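PDB 5I4A: argonaute protein from Marinitoga piezophila, which uses short 5'-hydroxyl guide RNAs to bind complementary target nucleic acid and cleaves it, acting as an RNA-guided single-stranded DNA endonuclease with possible roles in defence against mobile elements. Local coordinates for residues I78-E81 against E82-L86; L170-I173 against K174-K177; A281-V284 against F285-S288; F301-S304 against K305-F309. All blocks are in the same frame, centred on the assembly; numbering follows the deposited sequence.

How the interactions relate
Along the chain from the N terminus the four contacts come strictly in series: each closes a short local turn before the next opens, so none nest or cross. Interaction 1 turns strand 74-79 into helix 84-101 of the N-terminal domain. Interaction 2 closes the hairpin between strands 169-172 and 178-185 of the PAZ domain, about 31 Å from the first between centres. Interaction 3 shapes the short helix 284-287 in linker L2, across the chain's centre from both. Interaction 4 turns strand 295-302 into helix 305-310 of the Mid domain, its centre about 33 Å from that of interaction 3. The first three thus belong to the PAZ lobe and the last to the PIWI lobe.

Interaction 1 (I78-E81 against E82-L86); sequences IKEE and EDKKL
Glu82 folds back across Lys79, the two side chains meeting at a slant, and its carboxylate finds the backbone rather than the ammonium group. Glu82 OE2 accepts from Lys79 N at 2.9 Å, nearly straight at 168°, with the N-H arriving on the anti side of the carboxylate and only 23° out of its plane. Because the Glu82 chain is extended beyond CG, it spans the turn, and Lys79 CG packs 3.3 Å from Glu82 OE2. The Lys79 chain itself then runs outward, leaving its charge well short of the carboxylate. On another side of the turn Glu80 and Lys84 pair up. Glu80 is bent at chi2 (-87°), which swings OE2 toward the helix, and the NZ of Lys84 returns to meet it. The resulting salt bridge, Glu80 OE2 to Lys84 NZ at 3.2 Å, shares its oxygen with a hydrogen bond from Tyr144. This is a strand-to-helix turn in the N-terminal domain, joining edge strand 74-79 to helix 84-101, and Asp83 is the N-cap: its OD1 receives Leu86 N at 3.0 Å from above the carboxylate plane. The backbone tightens the same bend, with Asp83 N donating to Glu80 O at 3.3 Å. On the side of Asp83 CB, Ile78 CG2 makes contact at 4.0 Å, and the Ile78 side chain crosses that of Leu86 at about a right angle, CG2 to CD2 4.1 Å.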
loop_
_atom_site.group_PDB
_atom_site.type_symbol
_atom_site.label_atom_id
_atom_site.label_comp_id
_atom_site.label_asym_id
_atom_site.label_seq_id
_atom_site.Cartn_x
_atom_site.Cartn_y
_atom_site.Cartn_z
ATOM N N ILE A 78 16.201 -17.397 27.494
ATOM C CA ILE A 78 16.207 -17.745 26.079
ATOM C C ILE A 78 17.041 -16.704 25.352
ATOM O O ILE A 78 16.699 -15.515 25.351
ATOM C CB ILE A 78 14.786 -17.811 25.500
ATOM C CG1 ILE A 78 13.832 -18.489 26.487
ATOM C CG2 ILE A 78 14.785 -18.539 24.164
ATOM C CD1 ILE A 78 14.175 -19.936 26.784
ATOM N N LYS A 79 18.136 -17.144 24.741
ATOM C CA LYS A 79 18.968 -16.235 23.968
ATOM C C LYS A 79 18.275 -15.860 22.665
ATOM O O LYS A 79 17.530 -16.654 22.081
ATOM C CB LYS A 79 20.318 -16.877 23.666
ATOM C CG LYS A 79 21.077 -17.303 24.896
ATOM C CD LYS A 79 22.192 -18.245 24.522
ATOM C CE LYS A 79 23.146 -18.449 25.674
ATOM N NZ LYS A 79 24.430 -18.965 25.154
ATOM N N GLU A 80 18.528 -14.632 22.208
ATOM C CA GLU A 80 18.015 -14.206 20.911
ATOM C C GLU A 80 18.456 -15.154 19.806
ATOM O O GLU A 80 17.724 -15.352 18.830
ATOM C CB GLU A 80 18.472 -12.776 20.615
ATOM C CG GLU A 80 17.854 -12.150 19.374
ATOM C CD GLU A 80 18.634 -12.459 18.110
ATOM O OE1 GLU A 80 19.796 -12.903 18.222
ATOM O OE2 GLU A 80 18.086 -12.261 17.006
ATOM N N GLU A 81 19.642 -15.754 19.948
ATOM C CA GLU A 81 20.094 -16.773 19.005
ATOM C C GLU A 81 19.071 -17.896 18.872
ATOM O O GLU A 81 18.697 -18.286 17.762
ATOM C CB GLU A 81 21.433 -17.355 19.460
ATOM C CG GLU A 81 22.653 -16.521 19.135
ATOM C CD GLU A 81 23.938 -17.239 19.508
ATOM O OE1 GLU A 81 24.245 -17.328 20.716
ATOM O OE2 GLU A 81 24.633 -17.731 18.593
ATOM N N GLU A 82 18.616 -18.435 20.005
ATOM C CA GLU A 82 17.763 -19.614 19.988
ATOM C C GLU A 82 16.343 -19.301 19.524
ATOM O O GLU A 82 15.606 -20.228 19.165
ATOM C CB GLU A 82 17.720 -20.245 21.377
ATOM C CG GLU A 82 18.981 -20.002 22.196
ATOM C CD GLU A 82 18.914 -20.627 23.579
ATOM O OE1 GLU A 82 18.789 -21.867 23.669
ATOM O OE2 GLU A 82 18.980 -19.878 24.577
ATOM N N ASP A 83 15.944 -18.025 19.521
ATOM C CA ASP A 83 14.563 -17.676 19.205
ATOM C C ASP A 83 14.529 -16.165 18.935
ATOM O O ASP A 83 14.349 -15.364 19.854
ATOM C CB ASP A 83 13.618 -18.065 20.325
ATOM C CG ASP A 83 12.156 -18.004 19.913
ATOM O OD1 ASP A 83 11.831 -17.295 18.943
ATOM O OD2 ASP A 83 11.329 -18.660 20.578
ATOM N N LYS A 84 14.683 -15.797 17.658
ATOM C CA LYS A 84 14.669 -14.384 17.284
ATOM C C LYS A 84 13.285 -13.774 17.467
ATOM O O LYS A 84 13.161 -12.643 17.944
ATOM C CB LYS A 84 15.136 -14.233 15.839
ATOM C CG LYS A 84 16.618 -14.485 15.630
ATOM C CD LYS A 84 16.956 -14.545 14.150
ATOM C CE LYS A 84 18.250 -13.811 13.842
ATOM N NZ LYS A 84 18.049 -12.335 13.816
ATOM N N LYS A 85 12.233 -14.506 17.089
ATOM C CA LYS A 85 10.891 -13.940 17.144
ATOM C C LYS A 85 10.461 -13.670 18.579
ATOM O O LYS A 85 9.786 -12.671 18.852
ATOM C CB LYS A 85 9.902 -14.870 16.443
ATOM C CG LYS A 85 10.223 -15.083 14.974
ATOM C CD LYS A 85 9.015 -15.553 14.185
ATOM C CE LYS A 85 9.092 -15.049 12.751
ATOM N NZ LYS A 85 10.427 -15.310 12.140
ATOM N N LEU A 86 10.847 -14.544 19.512
ATOM C CA LEU A 86 10.511 -14.320 20.914
ATOM C C LEU A 86 11.156 -13.044 21.436
ATOM O O LEU A 86 10.527 -12.277 22.174
ATOM C CB LEU A 86 10.939 -15.519 21.758
ATOM C CG LEU A 86 10.699 -15.444 23.268
ATOM C CD1 LEU A 86 9.241 -15.135 23.563
ATOM C CD2 LEU A 86 11.118 -16.743 23.937
#

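Interaction 2 (L170-I173 against K174-K177); sequences LYNI and KSGK. With nucleotides of chain B.
Asn172, the last residue of its strand, reaches across the hairpin turn toward Lys174 and Ser175. Its CB lies 3.4 Å from Ser175 OG and close to the carbonyl of Lys177. With CG anti to the backbone N (chi1 -175°), the amide is carried over the turn to the base of U20 of chain B. Asn172 OD1 gathers the turn's N-H groups: it accepts from Ser175 N at 2.7 Å in a nearly straight bond, the donor tilted 24° from the carbonyl plane, and it takes weaker bonds from Lys174 N and Ser175 OG. The same OD1 also lies 3.2 Å from C6 of U20 of chain B, and ND2 sits beside C5 and C6 of that base. These bonds make an Asx motif, completed by Gly176 N donating to Asn172 O at 3.0 Å, and an ST turn follows as Ser175 OG accepts from Lys177 N. Gly176 adopts positive phi, and its CA sits 3.5 Å from Tyr171 CE1. Asn172 N to Lys177 O then closes the hairpin of strands 169-172 and 178-185 in the PAZ domain, while Tyr171 OH is bonded to Phe106 O. Lys174 CG rests 3.5 Å from O2' of U20 of chain B. Since OD1 and ND2 of Asn172 and OG of Ser175 all meet the base at carbons C5 and C6, the contact seems to rest on shape more than on base-specific hydrogen bonding.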
loop_
_atom_site.group_PDB
_atom_site.type_symbol
_atom_site.label_atom_id
_atom_site.label_comp_id
_atom_site.label_asym_id
_atom_site.label_seq_id
_atom_site.Cartn_x
_atom_site.Cartn_y
_atom_site.Cartn_z
ATOM N N LEU A 170 -14.471 5.687 14.941
ATOM C CA LEU A 170 -14.237 5.857 16.367
ATOM C C LEU A 170 -12.969 5.118 16.769
ATOM O O LEU A 170 -12.758 3.969 16.367
ATOM C CB LEU A 170 -15.416 5.325 17.183
ATOM C CG LEU A 170 -16.795 5.894 16.862
ATOM C CD1 LEU A 170 -17.875 5.040 17.484
ATOM C CD2 LEU A 170 -16.904 7.314 17.364
ATOM N N TYR A 171 -12.131 5.778 17.559
ATOM C CA TYR A 171 -10.932 5.168 18.115
ATOM C C TYR A 171 -11.185 4.808 19.573
ATOM O O TYR A 171 -11.602 5.660 20.363
ATOM C CB TYR A 171 -9.731 6.109 17.998
ATOM C CG TYR A 171 -8.594 5.756 18.929
ATOM C CD1 TYR A 171 -7.908 4.557 18.795
ATOM C CD2 TYR A 171 -8.204 6.625 19.940
ATOM C CE1 TYR A 171 -6.868 4.232 19.643
ATOM C CE2 TYR A 171 -7.164 6.307 20.794
ATOM C CZ TYR A 171 -6.501 5.108 20.641
ATOM O OH TYR A 171 -5.466 4.786 21.488
ATOM N N ASN A 172 -10.940 3.546 19.921
ATOM C CA ASN A 172 -11.140 3.071 21.284
ATOM C C ASN A 172 -9.869 3.302 22.090
ATOM O O ASN A 172 -8.788 2.842 21.704
ATOM C CB ASN A 172 -11.520 1.591 21.300
ATOM C CG ASN A 172 -11.848 1.092 22.694
ATOM O OD1 ASN A 172 -10.955 0.788 23.484
ATOM N ND2 ASN A 172 -13.137 1.007 23.003
ATOM N N ILE A 173 -10.006 4.006 23.216
ATOM C CA ILE A 173 -8.850 4.345 24.041
ATOM C C ILE A 173 -8.200 3.095 24.619
ATOM O O ILE A 173 -6.972 3.036 24.760
ATOM C CB ILE A 173 -9.268 5.345 25.141
ATOM C CG1 ILE A 173 -8.077 5.732 26.018
ATOM C CG2 ILE A 173 -10.379 4.779 25.997
ATOM C CD1 ILE A 173 -7.944 4.944 27.321
ATOM N N LYS A 174 -8.996 2.078 24.951
ATOM C CA LYS A 174 -8.453 0.903 25.628
ATOM C C LYS A 174 -7.801 -0.068 24.650
ATOM O O LYS A 174 -6.630 -0.428 24.810
ATOM C CB LYS A 174 -9.552 0.194 26.424
ATOM C CG LYS A 174 -9.611 0.567 27.903
ATOM C CD LYS A 174 -10.138 1.974 28.105
ATOM C CE LYS A 174 -9.997 2.420 29.549
ATOM N NZ LYS A 174 -9.772 3.889 29.646
ATOM N N SER A 175 -8.544 -0.507 23.634
ATOM C CA SER A 175 -8.040 -1.546 22.742
ATOM C C SER A 175 -7.099 -0.997 21.677
ATOM O O SER A 175 -6.234 -1.730 21.185
ATOM C CB SER A 175 -9.204 -2.267 22.066
ATOM O OG SER A 175 -9.913 -1.386 21.212
ATOM N N GLY A 176 -7.253 0.269 21.304
ATOM C CA GLY A 176 -6.505 0.817 20.197
ATOM C C GLY A 176 -7.057 0.481 18.830
ATOM O O GLY A 176 -6.446 0.862 17.824
ATOM N N LYS A 177 -8.182 -0.220 18.760
ATOM C CA LYS A 177 -8.813 -0.547 17.492
ATOM C C LYS A 177 -9.768 0.567 17.076
ATOM O O LYS A 177 -10.219 1.373 17.894
ATOM C CB LYS A 177 -9.558 -1.879 17.592
ATOM C CG LYS A 177 -8.897 -2.883 18.529
ATOM C CD LYS A 177 -9.454 -4.288 18.350
ATOM C CE LYS A 177 -9.222 -5.130 19.597
ATOM N NZ LYS A 177 -9.380 -6.586 19.332
ATOM P P U B 20 -8.814 -6.673 26.115
ATOM O OP1 U B 20 -9.839 -7.690 25.760
ATOM O OP2 U B 20 -8.457 -5.622 25.125
ATOM O "O5'" U B 20 -9.217 -5.960 27.484
ATOM C "C5'" U B 20 -10.576 -5.754 27.846
ATOM C "C4'" U B 20 -10.950 -4.291 27.798
ATOM O "O4'" U B 20 -10.627 -3.764 26.489
ATOM C "C3'" U B 20 -12.432 -3.979 27.988
ATOM O "O3'" U B 20 -12.794 -3.849 29.355
ATOM C "C2'" U B 20 -12.634 -2.685 27.201
ATOM O "O2'" U B 20 -12.341 -1.548 28.001
ATOM C "C1'" U B 20 -11.574 -2.796 26.101
ATOM N N1 U B 20 -12.112 -3.136 24.760
ATOM C C2 U B 20 -12.516 -4.427 24.442
ATOM O O2 U B 20 -12.479 -5.372 25.208
ATOM N N3 U B 20 -12.975 -4.589 23.157
ATOM C C4 U B 20 -13.076 -3.630 22.173
ATOM O O4 U B 20 -13.515 -3.945 21.067
ATOM C C5 U B 20 -12.641 -2.328 22.573
ATOM C C6 U B 20 -12.187 -2.139 23.817
#

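Interaction 3 (A281-V284 against F285-S288); sequences AKDV and FKYS
Val284 and Phe285 form part of the packed side of this short helical turn, while Lys286 and Tyr287 make its more open side. The 3-10 turn 281-283 of linker L2 runs into helix 284-287, which ends at Ser288, a residue with positive phi. Val284 CG1, set between its backbone N and carbonyl carbon (chi1 68°), lies over one face of the Phe285 ring in a CH-pi contact, 4.2 Å from the centroid. Leu333 of helix 325-333 packs on both residues, and Lys416 makes a cation-pi contact with Phe285. The backbone is equally close-knit: Asp283 O accepts two bonds, from Lys286 N at 2.8 Å, above the carbonyl plane, and from Tyr287 N at 3.2 Å, nearly end-on.

Toward the open side the buried Asp283 carboxylate reaches between Lys286 and Tyr287. Its salt bridge is stretched, Asp283 OD1 to Lys286 NZ being 3.4 Å and weak as a hydrogen bond. Tyr287 runs alongside, CE2 3.8 Å from Asp283 CB, with ring and carboxylate planes 88° apart. A water donates to Asp283 OD2 and lies unusually close to Tyr287 OH. With a lysine near OD1, and this water and Ser278 at OD2, the Asp283 carboxylate is probably stabilised as an anion.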
loop_
_atom_site.group_PDB
_atom_site.type_symbol
_atom_site.label_atom_id
_atom_site.label_comp_id
_atom_site.label_asym_id
_atom_site.label_seq_id
_atom_site.Cartn_x
_atom_site.Cartn_y
_atom_site.Cartn_z
ATOM N N ALA A 281 8.441 11.664 -17.963
ATOM C CA ALA A 281 7.516 10.844 -18.738
ATOM C C ALA A 281 6.646 11.692 -19.657
ATOM O O ALA A 281 6.285 11.247 -20.752
ATOM C CB ALA A 281 6.646 10.005 -17.798
ATOM N N LYS A 282 6.320 12.920 -19.242
ATOM C CA LYS A 282 5.471 13.803 -20.034
ATOM C C LYS A 282 6.115 14.223 -21.347
ATOM O O LYS A 282 5.402 14.677 -22.250
ATOM C CB LYS A 282 5.102 15.039 -19.212
ATOM C CG LYS A 282 6.291 15.888 -18.827
ATOM C CD LYS A 282 5.864 17.197 -18.196
ATOM C CE LYS A 282 7.078 18.021 -17.808
ATOM N NZ LYS A 282 6.713 19.409 -17.425
ATOM N N ASP A 283 7.432 14.081 -21.486
ATOM C CA ASP A 283 8.052 14.303 -22.789
ATOM C C ASP A 283 7.652 13.266 -23.824
ATOM O O ASP A 283 8.093 13.371 -24.968
ATOM C CB ASP A 283 9.581 14.322 -22.656
ATOM C CG ASP A 283 10.106 15.678 -22.277
ATOM O OD1 ASP A 283 9.330 16.659 -22.387
ATOM O OD2 ASP A 283 11.291 15.768 -21.885
ATOM N N VAL A 284 6.834 12.282 -23.454
ATOM C CA VAL A 284 6.306 11.344 -24.440
ATOM C C VAL A 284 5.559 12.085 -25.542
ATOM O O VAL A 284 5.534 11.638 -26.696
ATOM C CB VAL A 284 5.411 10.283 -23.749
ATOM C CG1 VAL A 284 4.135 10.917 -23.204
ATOM C CG2 VAL A 284 5.101 9.119 -24.691
ATOM N N PHE A 285 4.948 13.226 -25.216
ATOM C CA PHE A 285 4.265 14.039 -26.215
ATOM C C PHE A 285 5.223 14.833 -27.090
ATOM O O PHE A 285 4.801 15.350 -28.130
ATOM C CB PHE A 285 3.278 14.992 -25.537
ATOM C CG PHE A 285 2.154 14.296 -24.830
ATOM C CD1 PHE A 285 1.088 13.770 -25.545
ATOM C CD2 PHE A 285 2.158 14.165 -23.453
ATOM C CE1 PHE A 285 0.049 13.127 -24.899
ATOM C CE2 PHE A 285 1.121 13.524 -22.802
ATOM C CZ PHE A 285 0.065 13.004 -23.528
ATOM N N LYS A 286 6.489 14.954 -26.693
ATOM C CA LYS A 286 7.504 15.565 -27.545
ATOM C C LYS A 286 8.096 14.579 -28.541
ATOM O O LYS A 286 8.372 14.951 -29.686
ATOM C CB LYS A 286 8.642 16.148 -26.699
ATOM C CG LYS A 286 8.364 17.497 -26.066
ATOM C CD LYS A 286 9.637 18.058 -25.456
ATOM C CE LYS A 286 9.363 19.286 -24.610
ATOM N NZ LYS A 286 10.504 19.559 -23.690
ATOM N N TYR A 287 8.295 13.328 -28.129
ATOM C CA TYR A 287 9.087 12.376 -28.896
ATOM C C TYR A 287 8.312 11.120 -29.274
ATOM O O TYR A 287 8.913 10.178 -29.808
ATOM C CB TYR A 287 10.351 12.008 -28.114
ATOM C CG TYR A 287 11.105 13.217 -27.607
ATOM C CD1 TYR A 287 11.821 14.029 -28.480
ATOM C CD2 TYR A 287 11.101 13.550 -26.256
ATOM C CE1 TYR A 287 12.512 15.138 -28.023
ATOM C CE2 TYR A 287 11.790 14.658 -25.790
ATOM C CZ TYR A 287 12.493 15.448 -26.679
ATOM O OH TYR A 287 13.182 16.552 -26.227
ATOM N N SER A 288 7.005 11.082 -28.992
ATOM C CA SER A 288 6.076 10.056 -29.458
ATOM C C SER A 288 6.310 8.708 -28.783
ATOM O O SER A 288 7.371 8.480 -28.193
ATOM C CB SER A 288 6.159 9.916 -30.983
ATOM O OG SER A 288 5.068 9.159 -31.489
HETATM O O HOH W 1 13.329 17.341 -23.847
#

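Interaction 4 (F301-S304 against K305-F309); sequences FFSS and KKQFF
The backbone leaves strand 295-302 at Phe302, turns through Ser303 and Ser304, and enters helix 305-310 so that the CA atoms of Phe302 and Phe308 come within 6.2 Å. Across that turn the two rings form a T-shaped pair: the edge of Phe308 points at the face of Phe302, centroids 5.1 Å apart and planes at 86°. Phe308 CD1 does the touching, 3.5 Å from Phe302 CZ, and Phe308 CB lies over the same ring 4.2 Å from its centroid in a CH-pi contact. Leu315 of helix 312-320 packs on both phenylalanines.

Beside this apolar pair Gln307 lies extended, CG anti to the backbone N (chi1 -178°), which brings its amide back alongside the turn, crossing Phe302 at a slant. Its OE1 accepts from Ser303 N at 2.9 Å, the donor standing above the carbonyl plane, and also approaches Phe302 CB at 3.2 Å near the plane of the ring. The NE2 end turns away, bonding to Leu378 O of strand 374-379 and to Asp380 OD1 just beyond its end, while Ser303 OG bonds the other Asp380 oxygen. The buried amide is thus held at both ends, which fixes its rotation.

Ser304 is the N-cap. Its OG receives Gln307 N at 3.0 Å and 164°, and its carbonyl starts the helical bonding by accepting Phe308 N at 3.3 Å. Such a serine-capped turn is the junction of a beta-alpha unit, here the first of the parallel-sheet, Rossmann-like Mid domain.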
loop_
_atom_site.group_PDB
_atom_site.type_symbol
_atom_site.label_atom_id
_atom_site.label_comp_id
_atom_site.label_asym_id
_atom_site.label_seq_id
_atom_site.Cartn_x
_atom_site.Cartn_y
_atom_site.Cartn_z
ATOM N N PHE A 301 -20.396 6.033 -25.427
ATOM C CA PHE A 301 -21.559 5.580 -24.670
ATOM C C PHE A 301 -21.994 6.691 -23.725
ATOM O O PHE A 301 -21.196 7.166 -22.910
ATOM C CB PHE A 301 -21.256 4.302 -23.882
ATOM C CG PHE A 301 -21.144 3.071 -24.738
ATOM C CD1 PHE A 301 -19.929 2.708 -25.296
ATOM C CD2 PHE A 301 -22.253 2.279 -24.983
ATOM C CE1 PHE A 301 -19.825 1.573 -26.086
ATOM C CE2 PHE A 301 -22.154 1.148 -25.771
ATOM C CZ PHE A 301 -20.941 0.797 -26.325
ATOM N N PHE A 302 -23.255 7.096 -23.830
ATOM C CA PHE A 302 -23.817 8.129 -22.977
ATOM C C PHE A 302 -24.908 7.530 -22.099
ATOM O O PHE A 302 -25.591 6.579 -22.490
ATOM C CB PHE A 302 -24.389 9.285 -23.803
ATOM C CG PHE A 302 -23.384 9.932 -24.714
ATOM C CD1 PHE A 302 -23.168 9.439 -25.990
ATOM C CD2 PHE A 302 -22.666 11.040 -24.303
ATOM C CE1 PHE A 302 -22.251 10.031 -26.828
ATOM C CE2 PHE A 302 -21.748 11.636 -25.139
ATOM C CZ PHE A 302 -21.539 11.129 -26.403
ATOM N N SER A 303 -25.070 8.098 -20.902
ATOM C CA SER A 303 -26.076 7.588 -19.979
ATOM C C SER A 303 -27.488 7.999 -20.378
ATOM O O SER A 303 -28.454 7.403 -19.887
ATOM C CB SER A 303 -25.770 8.060 -18.558
ATOM O OG SER A 303 -25.860 9.470 -18.454
ATOM N N SER A 304 -27.630 8.991 -21.256
ATOM C CA SER A 304 -28.934 9.468 -21.703
ATOM C C SER A 304 -28.727 10.427 -22.863
ATOM O O SER A 304 -27.621 10.930 -23.087
ATOM C CB SER A 304 -29.702 10.163 -20.574
ATOM O OG SER A 304 -29.004 11.311 -20.118
ATOM N N LYS A 305 -29.810 10.669 -23.606
ATOM C CA LYS A 305 -29.796 11.743 -24.593
ATOM C C LYS A 305 -29.488 13.080 -23.932
ATOM O O LYS A 305 -28.749 13.901 -24.488
ATOM C CB LYS A 305 -31.137 11.805 -25.329
ATOM C CG LYS A 305 -31.379 10.662 -26.302
ATOM C CD LYS A 305 -30.434 10.732 -27.492
ATOM C CE LYS A 305 -30.795 9.695 -28.547
ATOM N NZ LYS A 305 -29.956 9.834 -29.772
ATOM N N LYS A 306 -30.033 13.309 -22.734
ATOM C CA LYS A 306 -29.796 14.571 -22.039
ATOM C C LYS A 306 -28.311 14.783 -21.777
ATOM O O LYS A 306 -27.772 15.863 -22.042
ATOM C CB LYS A 306 -30.577 14.610 -20.724
ATOM C CG LYS A 306 -30.471 15.947 -20.004
ATOM C CD LYS A 306 -30.402 15.770 -18.496
ATOM C CE LYS A 306 -31.745 16.022 -17.836
ATOM N NZ LYS A 306 -31.655 15.920 -16.352
ATOM N N GLN A 307 -27.632 13.755 -21.261
ATOM C CA GLN A 307 -26.205 13.879 -20.983
ATOM C C GLN A 307 -25.428 14.231 -22.245
ATOM O O GLN A 307 -24.493 15.038 -22.202
ATOM C CB GLN A 307 -25.672 12.585 -20.374
ATOM C CG GLN A 307 -24.197 12.645 -20.021
ATOM C CD GLN A 307 -23.569 11.274 -19.945
ATOM O OE1 GLN A 307 -23.559 10.531 -20.923
ATOM N NE2 GLN A 307 -23.035 10.931 -18.780
ATOM N N PHE A 308 -25.806 13.635 -23.381
ATOM C CA PHE A 308 -25.163 13.977 -24.646
ATOM C C PHE A 308 -25.293 15.465 -24.936
ATOM O O PHE A 308 -24.307 16.136 -25.267
ATOM C CB PHE A 308 -25.766 13.158 -25.788
ATOM C CG PHE A 308 -25.326 13.613 -27.153
ATOM C CD1 PHE A 308 -24.155 13.130 -27.713
ATOM C CD2 PHE A 308 -26.078 14.532 -27.872
ATOM C CE1 PHE A 308 -23.742 13.552 -28.963
ATOM C CE2 PHE A 308 -25.670 14.959 -29.120
ATOM C CZ PHE A 308 -24.500 14.467 -29.668
ATOM N N PHE A 309 -26.509 16.001 -24.823
ATOM C CA PHE A 309 -26.718 17.411 -25.133
ATOM C C PHE A 309 -26.026 18.318 -24.122
ATOM O O PHE A 309 -25.604 19.425 -24.474
ATOM C CB PHE A 309 -28.215 17.713 -25.211
ATOM C CG PHE A 309 -28.887 17.121 -26.421
ATOM C CD1 PHE A 309 -28.549 17.551 -27.694
ATOM C CD2 PHE A 309 -29.854 16.141 -26.287
ATOM C CE1 PHE A 309 -29.162 17.011 -28.811
ATOM C CE2 PHE A 309 -30.474 15.597 -27.399
ATOM C CZ PHE A 309 -30.126 16.033 -28.662
#